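Local coordinates for esterase (PDB 7ATL), which hydrolyses carboxylic esters and shows promiscuous acyltransferase activity, as a family VIII carboxylesterase with a fold related to that of serine beta-lactamases, at residues A[70-75]-A[173-178]; A[113-118]-A[315-320]; A[276-281]-A[347-352]; A[298-303]-A[321-326]. One frame throughout, in Å; residues are numbered along the deposited sequence. Where two conformers were deposited one is given.

Interaction 1 of 4, residues A[70-75]-A[173-178]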
# COMPACT_ATOMS: atom_id res chain seq x y z
N TYR A 70 -5.33 -0.75 4.18
CA TYR A 70 -5.74 -0.30 5.54
C TYR A 70 -6.88 0.72 5.44
O TYR A 70 -7.91 0.52 6.12
CB TYR A 70 -4.53 0.24 6.31
CG TYR A 70 -3.79 -0.82 7.09
CD1 TYR A 70 -4.44 -1.61 8.02
CD2 TYR A 70 -2.44 -1.05 6.88
CE1 TYR A 70 -3.77 -2.58 8.74
CE2 TYR A 70 -1.75 -2.01 7.59
CZ TYR A 70 -2.42 -2.77 8.53
OH TYR A 70 -1.75 -3.72 9.22
N ILE A 71 -6.73 1.78 4.65
CA ILE A 71 -7.70 2.91 4.64
C ILE A 71 -8.87 2.53 3.72
O ILE A 71 -10.03 2.94 4.03
CB ILE A 71 -7.05 4.25 4.28
CG1 ILE A 71 -5.87 4.56 5.20
CG2 ILE A 71 -8.08 5.37 4.30
CD1 ILE A 71 -6.25 4.72 6.64
N THR A 72 -8.60 1.74 2.68
CA THR A 72 -9.67 1.11 1.86
C THR A 72 -10.57 0.27 2.79
O THR A 72 -11.81 0.41 2.70
CB THR A 72 -9.09 0.30 0.71
OG1 THR A 72 -8.36 1.21 -0.12
CG2 THR A 72 -10.15 -0.43 -0.09
N LEU A 73 -9.98 -0.52 3.69
CA LEU A 73 -10.76 -1.32 4.68
C LEU A 73 -11.63 -0.40 5.54
O LEU A 73 -12.78 -0.75 5.76
CB LEU A 73 -9.88 -2.17 5.60
CG LEU A 73 -10.69 -2.94 6.66
CD1 LEU A 73 -11.81 -3.72 6.00
CD2 LEU A 73 -9.83 -3.87 7.48
N ALA A 74 -11.10 0.72 6.03
CA ALA A 74 -11.87 1.65 6.89
C ALA A 74 -13.12 2.11 6.12
O ALA A 74 -14.22 2.05 6.70
CB ALA A 74 -10.99 2.80 7.31
N ALA A 75 -12.96 2.52 4.87
CA ALA A 75 -14.03 2.97 3.96
C ALA A 75 -15.06 1.86 3.72
O ALA A 75 -16.28 2.16 3.76
CB ALA A 75 -13.44 3.39 2.63
N LEU A 173 -3.09 9.83 -5.77
CA LEU A 173 -3.38 10.38 -4.43
C LEU A 173 -4.83 10.10 -4.02
O LEU A 173 -5.24 10.69 -3.03
CB LEU A 173 -3.14 11.88 -4.52
CG LEU A 173 -1.68 12.30 -4.37
CD1 LEU A 173 -1.50 13.76 -4.79
CD2 LEU A 173 -1.22 12.08 -2.94
N ALA A 174 -5.57 9.24 -4.72
CA ALA A 174 -7.01 9.05 -4.44
C ALA A 174 -7.22 8.61 -3.00
O ALA A 174 -8.25 8.99 -2.42
CB ALA A 174 -7.65 8.06 -5.39
N ILE A 175 -6.32 7.80 -2.44
CA ILE A 175 -6.56 7.21 -1.09
C ILE A 175 -6.26 8.29 -0.03
O ILE A 175 -6.86 8.22 1.05
CB ILE A 175 -5.80 5.87 -0.88
CG1 ILE A 175 -6.15 4.86 -1.96
CG2 ILE A 175 -6.09 5.28 0.50
CD1 ILE A 175 -7.64 4.60 -2.10
N ASP A 176 -5.41 9.27 -0.34
CA ASP A 176 -5.18 10.44 0.54
C ASP A 176 -6.48 11.23 0.59
O ASP A 176 -6.88 11.67 1.70
CB ASP A 176 -3.98 11.29 0.09
CG ASP A 176 -2.63 10.60 0.20
OD1 ASP A 176 -2.50 9.49 -0.38
OD2 ASP A 176 -1.71 11.18 0.85
N VAL A 177 -7.14 11.39 -0.56
CA VAL A 177 -8.47 12.07 -0.64
C VAL A 177 -9.49 11.25 0.18
O VAL A 177 -10.21 11.87 0.99
CB VAL A 177 -8.92 12.30 -2.10
CG1 VAL A 177 -10.28 12.97 -2.15
CG2 VAL A 177 -7.90 13.14 -2.86
N LEU A 178 -9.50 9.92 0.03
CA LEU A 178 -10.45 9.03 0.72
C LEU A 178 -10.33 9.25 2.23
O LEU A 178 -11.37 9.38 2.91
CB LEU A 178 -10.17 7.58 0.33
CG LEU A 178 -11.13 6.54 0.91
CD1 LEU A 178 -12.58 6.80 0.51
CD2 LEU A 178 -10.69 5.16 0.48
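No side-chain ring, amide or carboxylate lies in the seam where Ile71, Thr72 and Ala75 meet Ile175 and Leu178; it is lined by aliphatic groups, one hydroxyl and the carbonyl O of Ile71. This is helix-helix packing in the helical part of a beta-lactamase-like fold. Helix 67-80 carries the lysine of a probable SxxK motif near its start, and it lies beside helix 174-186 with the axes of the two segments 10.1 Å apart at 43°. Ile71 turns its branch point to the partner, CB lying 4.0 Å from Ile175 CG2, whereas the end of its longer arm leads away. The other arm of Ile175 slants past Thr72, with CD1 4.0 Å from OG1. The hydroxyl is not left to face carbon alone, since OG1 is hydrogen-bonded to the carbonyl O of Lys68 one turn back. Leu115 of helix 111-116 touches both Thr72 and Leu178, and so covers one flank of the seam. Leu178 extends with CG anti to the backbone N (chi1 -177°), which brings its forked end to Ala75. The fork straddles the alanine methyl, Ala75 CB being 3.9 Å from Leu178 CD2 and 4.1 Å from CD1.

Interaction 2 of 4, residues A[113-118]-A[315-320]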
# COMPACT_ATOMS: atom_id res chain seq x y z
N HIS A 113 -14.52 5.51 -7.56
CA HIS A 113 -13.41 5.98 -8.41
C HIS A 113 -12.19 6.16 -7.51
O HIS A 113 -11.07 5.74 -7.92
CB HIS A 113 -13.78 7.26 -9.20
CG HIS A 113 -14.98 7.19 -10.07
ND1 HIS A 113 -15.88 8.25 -10.19
CD2 HIS A 113 -15.45 6.22 -10.90
CE1 HIS A 113 -16.83 7.95 -11.04
NE2 HIS A 113 -16.60 6.71 -11.49
N LEU A 114 -12.35 6.76 -6.33
CA LEU A 114 -11.19 6.86 -5.38
C LEU A 114 -10.62 5.45 -5.10
O LEU A 114 -9.40 5.29 -5.14
CB LEU A 114 -11.60 7.56 -4.09
CG LEU A 114 -11.95 9.04 -4.19
CD1 LEU A 114 -12.20 9.63 -2.81
CD2 LEU A 114 -10.86 9.82 -4.91
N LEU A 115 -11.47 4.46 -4.82
CA LEU A 115 -11.05 3.11 -4.36
C LEU A 115 -10.25 2.37 -5.44
O LEU A 115 -9.44 1.50 -5.06
CB LEU A 115 -12.30 2.32 -3.98
CG LEU A 115 -13.05 2.85 -2.77
CD1 LEU A 115 -14.35 2.09 -2.57
CD2 LEU A 115 -12.20 2.75 -1.52
N SER A 116 -10.48 2.67 -6.72
CA SER A 116 -9.92 1.92 -7.87
C SER A 116 -9.00 2.82 -8.69
O SER A 116 -8.52 2.37 -9.74
CB SER A 116 -11.03 1.32 -8.72
OG SER A 116 -11.76 0.35 -7.98
N HIS A 117 -8.75 4.04 -8.22
CA HIS A 117 -7.77 4.98 -8.85
C HIS A 117 -8.22 5.34 -10.27
O HIS A 117 -7.36 5.37 -11.15
CB HIS A 117 -6.35 4.37 -8.83
CG HIS A 117 -5.76 4.24 -7.47
ND1 HIS A 117 -5.21 5.31 -6.82
CD2 HIS A 117 -5.65 3.18 -6.64
CE1 HIS A 117 -4.77 4.91 -5.63
NE2 HIS A 117 -5.04 3.61 -5.50
N THR A 118 -9.50 5.60 -10.47
CA THR A 118 -10.10 6.00 -11.77
C THR A 118 -10.63 7.43 -11.65
O THR A 118 -11.34 7.86 -12.57
CB THR A 118 -11.22 5.03 -12.19
OG1 THR A 118 -12.27 5.11 -11.22
CG2 THR A 118 -10.78 3.58 -12.28
N PHE A 315 -7.89 -4.10 -11.32
CA PHE A 315 -7.87 -3.47 -9.98
C PHE A 315 -9.26 -3.53 -9.36
O PHE A 315 -10.29 -3.36 -10.06
CB PHE A 315 -7.39 -2.03 -10.07
CG PHE A 315 -6.72 -1.55 -8.81
CD1 PHE A 315 -5.37 -1.77 -8.60
CD2 PHE A 315 -7.43 -0.89 -7.84
CE1 PHE A 315 -4.76 -1.33 -7.45
CE2 PHE A 315 -6.81 -0.42 -6.69
CZ PHE A 315 -5.48 -0.67 -6.48
N GLY A 316 -9.27 -3.77 -8.05
CA GLY A 316 -10.47 -3.89 -7.23
C GLY A 316 -10.57 -2.71 -6.30
O GLY A 316 -10.37 -1.58 -6.79
N PHE A 317 -10.92 -2.98 -5.04
CA PHE A 317 -10.84 -2.04 -3.90
C PHE A 317 -9.78 -2.58 -2.94
O PHE A 317 -10.06 -3.62 -2.29
CB PHE A 317 -12.18 -1.92 -3.20
CG PHE A 317 -13.36 -1.52 -4.05
CD1 PHE A 317 -13.20 -0.79 -5.22
CD2 PHE A 317 -14.65 -1.86 -3.65
CE1 PHE A 317 -14.30 -0.43 -5.99
CE2 PHE A 317 -15.74 -1.47 -4.41
CZ PHE A 317 -15.56 -0.76 -5.58
N GLY A 318 -8.60 -1.94 -2.91
CA GLY A 318 -7.50 -2.27 -1.99
C GLY A 318 -6.26 -2.84 -2.67
O GLY A 318 -5.20 -2.81 -2.05
N GLY A 319 -6.37 -3.34 -3.90
CA GLY A 319 -5.20 -3.78 -4.68
C GLY A 319 -5.58 -4.30 -6.05
O GLY A 319 -6.73 -4.13 -6.43
N ALA A 320 -4.63 -4.90 -6.75
CA ALA A 320 -4.78 -5.42 -8.12
C ALA A 320 -5.43 -6.81 -8.06
O ALA A 320 -5.16 -7.58 -7.10
CB ALA A 320 -3.43 -5.49 -8.82
O HOH W 1 -8.04 1.10 -2.96
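A Schellman motif closing helix 111-116, with His117 at positive phi, packs against the glycine-rich turn that joins strands 313-315 and 320-322 of the beta-lactamase-like sheet. Ser116 and Gly316 form the direct hydrogen bond of the contact. With OG anti to its carbonyl carbon (chi1 -64°), Ser116 donates to Gly316 O over 2.7 Å, approaching 41° out of the carbonyl plane and therefore not along a lone pair. The same OG sits in the plane of the Phe317 ring at its edge, 3.3 Å from CD1. One face of that ring takes Leu115, whose CD1 stands almost exactly on the ring normal, 3.9 Å from the centroid, in a CH-pi contact. His117 turns its ring edge to Phe315 in an offset edge-to-face pair, centroids 5.6 Å apart and planes at 80°. His117 ND1 is hydrogen-bonded to Ser172 OG, which helps fix the rotation of the imidazole, while its side chain also touches Lys68 of the probable SxxK motif. Leu115 O lies in the Phe315 plane, 3.6 Å from CE2. A water bridges the two backbones, donating to Leu115 O at 2.6 Å and accepting a weak bond from Gly318 N at 3.1 Å.

Interaction 3 of 4, residues A[276-281]-A[347-352]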
# COMPACT_ATOMS: atom_id res chain seq x y z
N GLN A 276 -3.13 -9.81 9.46
CA GLN A 276 -4.51 -9.67 10.00
C GLN A 276 -5.35 -8.98 8.93
O GLN A 276 -6.44 -9.47 8.61
CB GLN A 276 -4.57 -8.82 11.27
CG GLN A 276 -4.25 -9.57 12.56
CD GLN A 276 -5.09 -10.83 12.63
OE1 GLN A 276 -6.33 -10.79 12.62
NE2 GLN A 276 -4.40 -11.96 12.61
N LEU A 277 -4.83 -7.87 8.39
CA LEU A 277 -5.53 -7.08 7.34
C LEU A 277 -5.81 -7.97 6.11
O LEU A 277 -6.94 -7.94 5.59
CB LEU A 277 -4.66 -5.88 6.98
CG LEU A 277 -5.04 -5.19 5.68
CD1 LEU A 277 -6.45 -4.61 5.80
CD2 LEU A 277 -4.02 -4.12 5.30
N VAL A 278 -4.81 -8.70 5.62
CA VAL A 278 -4.93 -9.46 4.35
C VAL A 278 -5.89 -10.65 4.56
O VAL A 278 -6.74 -10.88 3.65
CB VAL A 278 -3.56 -9.89 3.82
CG1 VAL A 278 -3.67 -10.77 2.59
CG2 VAL A 278 -2.67 -8.68 3.52
N GLU A 279 -5.80 -11.38 5.68
CA GLU A 279 -6.75 -12.48 6.02
C GLU A 279 -8.18 -11.92 6.02
O GLU A 279 -9.05 -12.50 5.34
CB GLU A 279 -6.40 -13.12 7.36
CG GLU A 279 -5.48 -14.31 7.21
CD GLU A 279 -6.12 -15.44 6.43
OE1 GLU A 279 -7.10 -16.03 6.97
OE2 GLU A 279 -5.67 -15.68 5.27
N THR A 280 -8.40 -10.78 6.68
CA THR A 280 -9.71 -10.08 6.74
C THR A 280 -10.24 -9.78 5.32
O THR A 280 -11.43 -10.03 5.06
CB THR A 280 -9.58 -8.79 7.55
OG1 THR A 280 -9.07 -9.15 8.84
CG2 THR A 280 -10.89 -8.06 7.70
N LEU A 281 -9.39 -9.28 4.44
CA LEU A 281 -9.75 -8.99 3.04
C LEU A 281 -10.06 -10.30 2.31
O LEU A 281 -10.90 -10.27 1.43
CB LEU A 281 -8.59 -8.24 2.36
CG LEU A 281 -8.32 -6.82 2.89
CD1 LEU A 281 -7.44 -6.06 1.92
CD2 LEU A 281 -9.60 -6.03 3.15
N TRP A 347 2.37 -7.97 -0.87
CA TRP A 347 1.38 -8.79 -0.14
C TRP A 347 0.34 -9.29 -1.15
O TRP A 347 0.15 -8.65 -2.19
CB TRP A 347 0.75 -8.02 1.02
CG TRP A 347 -0.06 -6.84 0.56
CD1 TRP A 347 0.37 -5.55 0.48
CD2 TRP A 347 -1.42 -6.86 0.09
NE1 TRP A 347 -0.64 -4.76 0.02
CE2 TRP A 347 -1.75 -5.53 -0.25
CE3 TRP A 347 -2.40 -7.84 -0.08
CZ2 TRP A 347 -3.01 -5.17 -0.76
CZ3 TRP A 347 -3.64 -7.48 -0.56
CH2 TRP A 347 -3.94 -6.16 -0.90
N PHE A 348 -0.28 -10.43 -0.85
CA PHE A 348 -1.37 -10.99 -1.68
C PHE A 348 -2.08 -12.04 -0.84
O PHE A 348 -1.45 -12.63 0.05
CB PHE A 348 -0.86 -11.53 -3.02
CG PHE A 348 0.07 -12.72 -2.97
CD1 PHE A 348 -0.42 -14.02 -2.86
CD2 PHE A 348 1.45 -12.56 -3.06
CE1 PHE A 348 0.44 -15.11 -2.84
CE2 PHE A 348 2.30 -13.65 -3.05
CZ PHE A 348 1.80 -14.92 -2.93
N TYR A 349 -3.36 -12.23 -1.13
CA TYR A 349 -4.11 -13.46 -0.79
C TYR A 349 -4.54 -14.06 -2.11
O TYR A 349 -4.89 -13.27 -3.00
CB TYR A 349 -5.26 -13.17 0.18
CG TYR A 349 -6.42 -12.42 -0.40
CD1 TYR A 349 -7.23 -13.00 -1.35
CD2 TYR A 349 -6.77 -11.16 0.06
CE1 TYR A 349 -8.35 -12.35 -1.85
CE2 TYR A 349 -7.89 -10.49 -0.42
CZ TYR A 349 -8.67 -11.09 -1.38
OH TYR A 349 -9.76 -10.47 -1.91
N ASP A 350 -4.43 -15.38 -2.22
CA ASP A 350 -5.03 -16.20 -3.30
C ASP A 350 -6.30 -16.85 -2.72
O ASP A 350 -6.21 -17.73 -1.84
CB ASP A 350 -3.95 -17.16 -3.81
CG ASP A 350 -4.44 -18.14 -4.85
OD1 ASP A 350 -5.65 -18.46 -4.81
OD2 ASP A 350 -3.61 -18.57 -5.68
N PRO A 351 -7.52 -16.43 -3.14
CA PRO A 351 -8.76 -16.96 -2.56
C PRO A 351 -8.95 -18.45 -2.85
O PRO A 351 -9.46 -19.10 -1.98
CB PRO A 351 -9.87 -16.14 -3.22
CG PRO A 351 -9.26 -15.71 -4.54
CD PRO A 351 -7.79 -15.47 -4.22
N GLN A 352 -8.48 -18.95 -4.00
CA GLN A 352 -8.62 -20.38 -4.38
C GLN A 352 -7.70 -21.24 -3.48
O GLN A 352 -8.16 -22.32 -3.05
CB GLN A 352 -8.45 -20.55 -5.90
CG GLN A 352 -9.73 -20.31 -6.71
CD GLN A 352 -9.54 -19.86 -8.15
OE1 GLN A 352 -8.64 -20.30 -8.86
NE2 GLN A 352 -10.41 -18.98 -8.61
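Apolar contacts centre on Val278, which divides its two methyls between Trp347 and Tyr349. With CG1 anti to the backbone N (chi1 175°), that methyl is set against the tyrosine stem, 3.8 Å from Tyr349 CB, while CG2 comes obliquely to the benzo part of the indole, 3.7 Å from Trp347 CE3. Leu281, one turn later, adds its CB 3.6 Å from Tyr349 CE2. Both aromatic residues point from strand 345-350 toward the helix. Helix 271-283 thereby packs on a face of the antiparallel sheet, the layered helix-on-sheet arrangement of the serine beta-lactamase fold; the segment axes run 8.4 Å apart at 32°. A second kind of contact joins the tyrosine ring to helix carbonyl groups by van der Waals approach: Val278 O is 3.6 Å from Tyr349 CD2. The phenol oxygen itself is hydrogen-bonded to Arg298 NH1. No hydrogen bond joins the two segments; within the helix, on its side away from the strand, Gln276 O accepts twice from Thr280, from N at 3.0 Å and from OG1 at 2.7 Å, the two donors reaching opposite faces of the carbonyl plane.

Interaction 4 of 4, residues A[298-303]-A[321-326]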
# COMPACT_ATOMS: atom_id res chain seq x y z
N ARG A 298 -12.53 -7.68 -4.47
CA ARG A 298 -11.61 -8.42 -5.39
C ARG A 298 -12.29 -8.67 -6.75
O ARG A 298 -11.73 -9.39 -7.60
CB ARG A 298 -11.13 -9.73 -4.74
CG ARG A 298 -12.23 -10.73 -4.38
CD ARG A 298 -11.72 -12.16 -4.35
NE ARG A 298 -12.61 -13.04 -3.60
CZ ARG A 298 -12.64 -13.11 -2.27
NH1 ARG A 298 -11.85 -12.36 -1.53
NH2 ARG A 298 -13.50 -13.92 -1.69
N GLN A 299 -13.45 -8.07 -6.99
CA GLN A 299 -13.94 -7.95 -8.39
C GLN A 299 -12.98 -7.05 -9.18
O GLN A 299 -12.35 -6.13 -8.60
CB GLN A 299 -15.35 -7.39 -8.41
CG GLN A 299 -16.40 -8.39 -7.97
CD GLN A 299 -17.73 -7.71 -7.82
OE1 GLN A 299 -18.57 -8.12 -7.02
NE2 GLN A 299 -17.93 -6.63 -8.59
N ALA A 300 -12.90 -7.29 -10.49
CA ALA A 300 -12.16 -6.45 -11.45
C ALA A 300 -12.99 -5.20 -11.81
O ALA A 300 -13.37 -5.07 -12.98
CB ALA A 300 -11.82 -7.27 -12.67
N HIS A 301 -13.22 -4.29 -10.84
CA HIS A 301 -13.85 -2.95 -11.03
C HIS A 301 -13.12 -2.23 -12.15
O HIS A 301 -13.78 -1.55 -12.90
CB HIS A 301 -13.85 -2.12 -9.75
CG HIS A 301 -14.69 -2.70 -8.66
ND1 HIS A 301 -16.06 -2.54 -8.63
CD2 HIS A 301 -14.36 -3.45 -7.58
CE1 HIS A 301 -16.53 -3.17 -7.58
NE2 HIS A 301 -15.51 -3.73 -6.92
N VAL A 302 -11.81 -2.44 -12.26
CA VAL A 302 -10.96 -2.06 -13.42
C VAL A 302 -10.52 -3.36 -14.08
O VAL A 302 -9.98 -4.20 -13.36
CB VAL A 302 -9.76 -1.21 -12.99
CG1 VAL A 302 -8.69 -1.18 -14.07
CG2 VAL A 302 -10.20 0.20 -12.62
N GLY A 303 -10.74 -3.51 -15.39
CA GLY A 303 -10.40 -4.72 -16.17
C GLY A 303 -8.90 -4.88 -16.31
O GLY A 303 -8.19 -3.90 -16.10
N VAL A 321 -6.27 -7.10 -9.06
CA VAL A 321 -7.05 -8.35 -9.18
C VAL A 321 -6.49 -9.11 -10.36
O VAL A 321 -6.43 -8.52 -11.43
CB VAL A 321 -8.54 -8.05 -9.39
CG1 VAL A 321 -9.32 -9.32 -9.78
CG2 VAL A 321 -9.14 -7.38 -8.16
N LEU A 322 -6.12 -10.37 -10.15
CA LEU A 322 -5.63 -11.26 -11.22
C LEU A 322 -6.84 -11.79 -11.97
O LEU A 322 -7.69 -12.44 -11.34
CB LEU A 322 -4.83 -12.39 -10.57
CG LEU A 322 -4.16 -13.36 -11.54
CD1 LEU A 322 -3.25 -12.59 -12.48
CD2 LEU A 322 -3.37 -14.42 -10.78
N GLU A 323 -6.98 -11.45 -13.24
CA GLU A 323 -8.06 -11.99 -14.13
C GLU A 323 -7.51 -13.17 -14.95
O GLU A 323 -8.29 -14.07 -15.22
CB GLU A 323 -8.60 -10.89 -15.05
CG GLU A 323 -9.40 -9.80 -14.36
CD GLU A 323 -10.66 -9.40 -15.11
OE1 GLU A 323 -11.68 -10.07 -14.89
OE2 GLU A 323 -10.64 -8.44 -15.93
N ASP A 324 -6.22 -13.17 -15.32
CA ASP A 324 -5.63 -14.17 -16.24
C ASP A 324 -4.23 -14.58 -15.76
O ASP A 324 -3.24 -14.03 -16.29
CB ASP A 324 -5.58 -13.61 -17.65
CG ASP A 324 -5.21 -14.63 -18.72
OD1 ASP A 324 -4.54 -15.63 -18.39
OD2 ASP A 324 -5.58 -14.40 -19.87
N ALA A 325 -4.16 -15.58 -14.87
CA ALA A 325 -2.91 -16.10 -14.28
C ALA A 325 -1.89 -16.53 -15.35
O ALA A 325 -0.66 -16.33 -15.12
CB ALA A 325 -3.23 -17.24 -13.34
N GLN A 326 -2.35 -17.10 -16.47
CA GLN A 326 -1.51 -17.57 -17.60
C GLN A 326 -0.77 -16.39 -18.26
O GLN A 326 0.48 -16.41 -18.37
CB GLN A 326 -2.38 -18.23 -18.66
CG GLN A 326 -3.23 -19.37 -18.12
CD GLN A 326 -3.65 -20.27 -19.26
OE1 GLN A 326 -4.80 -20.68 -19.37
NE2 GLN A 326 -2.69 -20.57 -20.12
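Val321 meets the backbone of Arg298 and Gln299 with both methyls because its CG1 is anti to the backbone N (chi1 169°) and CG2 anti to the carbonyl carbon, while Glu323, bent at chi2 (-137°), folds its carboxylate back over Ala300. The contact lies at the edge of the beta-lactamase-like sheet, where the loop after helix 291-297 runs along the hairpin of strands 313-315 and 320-322. His301 and Val302 together oppose Phe315 as a classic beta bulge, and just before it Ala300 is the centre of an inverse gamma turn, its weak bond running from His301 N to Gln299 O. Arg298 O lies close to both prongs, 3.3 Å from Val321 CG1 and likewise from CG2, and Gln299 O is 3.5 Å from CG2, so two carbonyl oxygens rest against one aliphatic fork with no hydrogen bond between the segments. Beyond the valine the contact becomes more exposed. The Ala300 methyl stands over the flat face of the Glu323 carboxylate, CB 3.4 Å above CD and nearly equidistant from the two oxygens. One oxygen of the carboxylate, OE2, accepts a hydrogen bond from Ser304 N. The same OE2 lies 3.7 Å from Gly303 CA.

How the interactions relate
Interactions 1, 2 and 3 are buried, whereas interaction 4 lies at the surface. Interaction 1 is helix against helix and almost wholly aliphatic; interaction 3 sets a helix on the sheet, aliphatic on aromatic. They join where Tyr70 and Leu73 pack against Leu277. Interaction 2 links the helical part to the sheet-edge hairpin and adds polar bonds and a water to its aromatic contacts; it touches interaction 1 through Leu115 and Leu178. Interactions 2 and 4 share that hairpin, with Phe315 O probably bonded to Val302 N and Phe317 stacked on His301. Interactions 3 and 4 reach the same sheet and meet where Tyr349 OH probably bonds to Arg298 NH1. Interaction 4 sets aliphatic groups against carbonyls and a carboxylate.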